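Local coordinates for muconate cycloisomerase (Azorhizobium caulinodans, PDB 3MY9), which belongs to the mandelate racemase and muconate lactonizing enzyme family, pairing an enolase-type N-terminal domain with a magnesium-binding barrel domain, at residues 205-210 and 235-240. Sequence-based numbering, arbitrary orientation.
Sequences FGAMKI and AGFAAA. With MG (magnesium ion), chain B.
Met208 lays the end of its side chain along the rim of the Phe237 ring and on to Ala240. Its methyl, CE, approaches the ring in plane, at the edge, and Met208 CE stands 3.7 Å from Phe237 CD1. The sulfur sits obliquely to the same ring, with Met208 SD 5.1 Å from the ring centroid and 67° off the normal, an oblique Met-aromatic contact. CG of Met208 is anti to the backbone N (chi1 -162°), and bends at chi2 and chi3 then curl the thioether round, bringing CE over the turn between Gly236 and Ala240. There Met208 CE lies 3.8 Å from Ala240 CB and 4.0 Å from the carbonyl O of Gly236, an oxygen already taken by the helical bond from Ala240 N. Met208 and Phe237 run antiparallel alongside one another, each reaching toward the other's backbone, and the far end of the ring reaches back to 205-210, where Phe237 CZ meets Ala207 CB at 3.7 Å, again obliquely. Pro225 and Val226 also pack on Phe237, while Leu202 packs on Ala207.

The contact joins two helices of the enolase-type barrel domain, the one following strand 193-197 and the one following strand 222-223. Asp242 of the second subunit packs on Met208, so the methionine sits beside a subunit boundary. The CB of Ala238 points away from 205-210, and its carbonyl O binds a magnesium ion at 2.0 Å, with four waters and Leu241 O as the other ligands. Between the two helices themselves the chemistry is apolar and sulfur-aromatic, which implies that their fit rests on shape and dispersion, without directional polar bonds.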
ATOM      1  N   PHE A 205      -5.449   4.586  23.301  1.00 38.57           N
ATOM      2  CA  PHE A 205      -6.690   5.343  23.553  1.00 39.11           C
ATOM      3  C   PHE A 205      -6.378   6.559  24.437  1.00 39.91           C
ATOM      4  O   PHE A 205      -5.865   6.431  25.582  1.00 41.74           O
ATOM      5  CB  PHE A 205      -7.679   4.428  24.281  1.00 40.00           C
ATOM      6  CG  PHE A 205      -9.052   5.009  24.517  1.00 36.84           C
ATOM      7  CD1 PHE A 205      -9.327   5.743  25.681  1.00 36.24           C
ATOM      8  CD2 PHE A 205     -10.089   4.739  23.639  1.00 33.62           C
ATOM      9  CE1 PHE A 205     -10.586   6.228  25.927  1.00 36.11           C
ATOM     10  CE2 PHE A 205     -11.370   5.205  23.877  1.00 34.69           C
ATOM     11  CZ  PHE A 205     -11.638   5.957  25.016  1.00 34.83           C
ATOM     12  N   GLY A 206      -6.675   7.746  23.955  1.00 39.27           N
ATOM     13  CA  GLY A 206      -6.462   8.928  24.830  1.00 39.43           C
ATOM     14  C   GLY A 206      -5.034   9.431  24.994  1.00 38.33           C
ATOM     15  O   GLY A 206      -4.826  10.443  25.654  1.00 39.14           O
ATOM     16  N   ALA A 207      -4.031   8.803  24.378  1.00 36.99           N
ATOM     17  CA  ALA A 207      -2.688   9.356  24.480  1.00 36.06           C
ATOM     18  C   ALA A 207      -2.544  10.674  23.708  1.00 35.43           C
ATOM     19  O   ALA A 207      -1.805  11.557  24.153  1.00 33.32           O
ATOM     20  CB  ALA A 207      -1.613   8.368  24.044  1.00 35.97           C
ATOM     21  N   MET A 208      -3.228  10.829  22.571  1.00 35.82           N
ATOM     22  CA  MET A 208      -2.867  11.952  21.671  1.00 36.81           C
ATOM     23  C   MET A 208      -3.088  13.349  22.265  1.00 36.95           C
ATOM     24  O   MET A 208      -2.229  14.207  22.074  1.00 36.29           O
ATOM     25  CB  MET A 208      -3.501  11.864  20.293  1.00 37.10           C
ATOM     26  CG  MET A 208      -2.749  12.791  19.268  1.00 42.12           C
ATOM     27  SD  MET A 208      -1.114  12.203  18.797  1.00 30.97           S
ATOM     28  CE  MET A 208      -1.845  11.127  17.563  1.00 44.39           C
ATOM     29  N   LYS A 209      -4.175  13.547  23.022  1.00 37.47           N
ATOM     30  CA  LYS A 209      -4.399  14.836  23.687  1.00 38.66           C
ATOM     31  C   LYS A 209      -3.284  15.113  24.713  1.00 38.14           C
ATOM     32  O   LYS A 209      -2.862  16.244  24.858  1.00 37.83           O
ATOM     33  CB  LYS A 209      -5.755  14.917  24.394  1.00 40.12           C
ATOM     34  CG  LYS A 209      -7.042  15.040  23.485  1.00 43.15           C
ATOM     35  CD  LYS A 209      -7.189  16.427  22.778  1.00 47.06           C
ATOM     36  CE  LYS A 209      -8.590  16.590  22.126  1.00 49.07           C
ATOM     37  NZ  LYS A 209      -8.769  17.933  21.435  1.00 52.12           N
ATOM     38  N   ILE A 210      -2.840  14.082  25.431  1.00 37.56           N
ATOM     39  CA  ILE A 210      -1.751  14.226  26.402  1.00 36.85           C
ATOM     40  C   ILE A 210      -0.480  14.645  25.680  1.00 34.52           C
ATOM     41  O   ILE A 210       0.165  15.623  26.050  1.00 34.22           O
ATOM     42  CB  ILE A 210      -1.481  12.903  27.180  1.00 38.26           C
ATOM     43  CG1 ILE A 210      -2.728  12.442  27.961  1.00 39.58           C
ATOM     44  CG2 ILE A 210      -0.278  13.027  28.084  1.00 35.96           C
ATOM     45  CD1 ILE A 210      -3.146  13.344  29.030  1.00 42.59           C
ATOM     46  N   ALA A 235       3.557   4.954  15.418  1.00 34.53           N
ATOM     47  CA  ALA A 235       3.651   5.586  14.081  1.00 35.70           C
ATOM     48  C   ALA A 235       2.629   6.720  13.952  1.00 35.92           C
ATOM     49  O   ALA A 235       2.943   7.793  13.444  1.00 36.31           O
ATOM     50  CB  ALA A 235       3.476   4.535  12.901  1.00 36.11           C
ATOM     51  N   GLY A 236       1.420   6.480  14.445  1.00 37.54           N
ATOM     52  CA  GLY A 236       0.372   7.515  14.558  1.00 37.12           C
ATOM     53  C   GLY A 236       0.868   8.736  15.304  1.00 35.93           C
ATOM     54  O   GLY A 236       0.750   9.868  14.817  1.00 36.52           O
ATOM     55  N   PHE A 237       1.493   8.531  16.466  1.00 35.78           N
ATOM     56  CA  PHE A 237       2.023   9.681  17.225  1.00 33.49           C
ATOM     57  C   PHE A 237       3.080  10.427  16.431  1.00 32.49           C
ATOM     58  O   PHE A 237       3.078  11.654  16.360  1.00 31.66           O
ATOM     59  CB  PHE A 237       2.572   9.280  18.610  1.00 33.83           C
ATOM     60  CG  PHE A 237       1.621   8.442  19.465  1.00 35.00           C
ATOM     61  CD1 PHE A 237       0.231   8.612  19.400  1.00 35.67           C
ATOM     62  CD2 PHE A 237       2.134   7.506  20.353  1.00 34.58           C
ATOM     63  CE1 PHE A 237      -0.615   7.838  20.168  1.00 38.90           C
ATOM     64  CE2 PHE A 237       1.289   6.736  21.140  1.00 37.43           C
ATOM     65  CZ  PHE A 237      -0.077   6.896  21.057  1.00 37.92           C
ATOM     66  N   ALA A 238       4.041   9.690  15.879  1.00 32.71           N
ATOM     67  CA  ALA A 238       5.115  10.304  15.127  1.00 32.51           C
ATOM     68  C   ALA A 238       4.553  11.101  13.951  1.00 32.68           C
ATOM     69  O   ALA A 238       5.018  12.202  13.673  1.00 31.53           O
ATOM     70  CB  ALA A 238       6.141   9.243  14.625  1.00 32.18           C
ATOM     71  N   ALA A 239       3.577  10.528  13.245  1.00 33.75           N
ATOM     72  CA  ALA A 239       2.975  11.233  12.092  1.00 35.58           C
ATOM     73  C   ALA A 239       2.270  12.508  12.492  1.00 34.96           C
ATOM     74  O   ALA A 239       2.328  13.457  11.758  1.00 36.16           O
ATOM     75  CB  ALA A 239       1.997  10.298  11.225  1.00 35.68           C
ATOM     76  N   ALA A 240       1.591  12.535  13.635  1.00 35.39           N
ATOM     77  CA  ALA A 240       0.816  13.746  14.036  1.00 35.22           C
ATOM     78  C   ALA A 240       1.682  14.822  14.706  1.00 35.33           C
ATOM     79  O   ALA A 240       1.315  16.019  14.711  1.00 35.83           O
ATOM     80  CB  ALA A 240      -0.311  13.358  14.967  1.00 34.54           C
TER
HETATM   81 MG    MG B 377       6.609  13.438  13.874  1.00 40.42          MG
HETATM   82  O   HOH W   1       6.112  14.525  12.285  1.00 25.19           O
HETATM   83  O   HOH W   2       7.885  12.079  12.822  1.00 22.35           O
HETATM   84  O   HOH W   3       8.397  14.704  13.998  1.00 21.92           O
HETATM   85  O   HOH W   4       7.328  12.614  15.693  1.00 21.50           O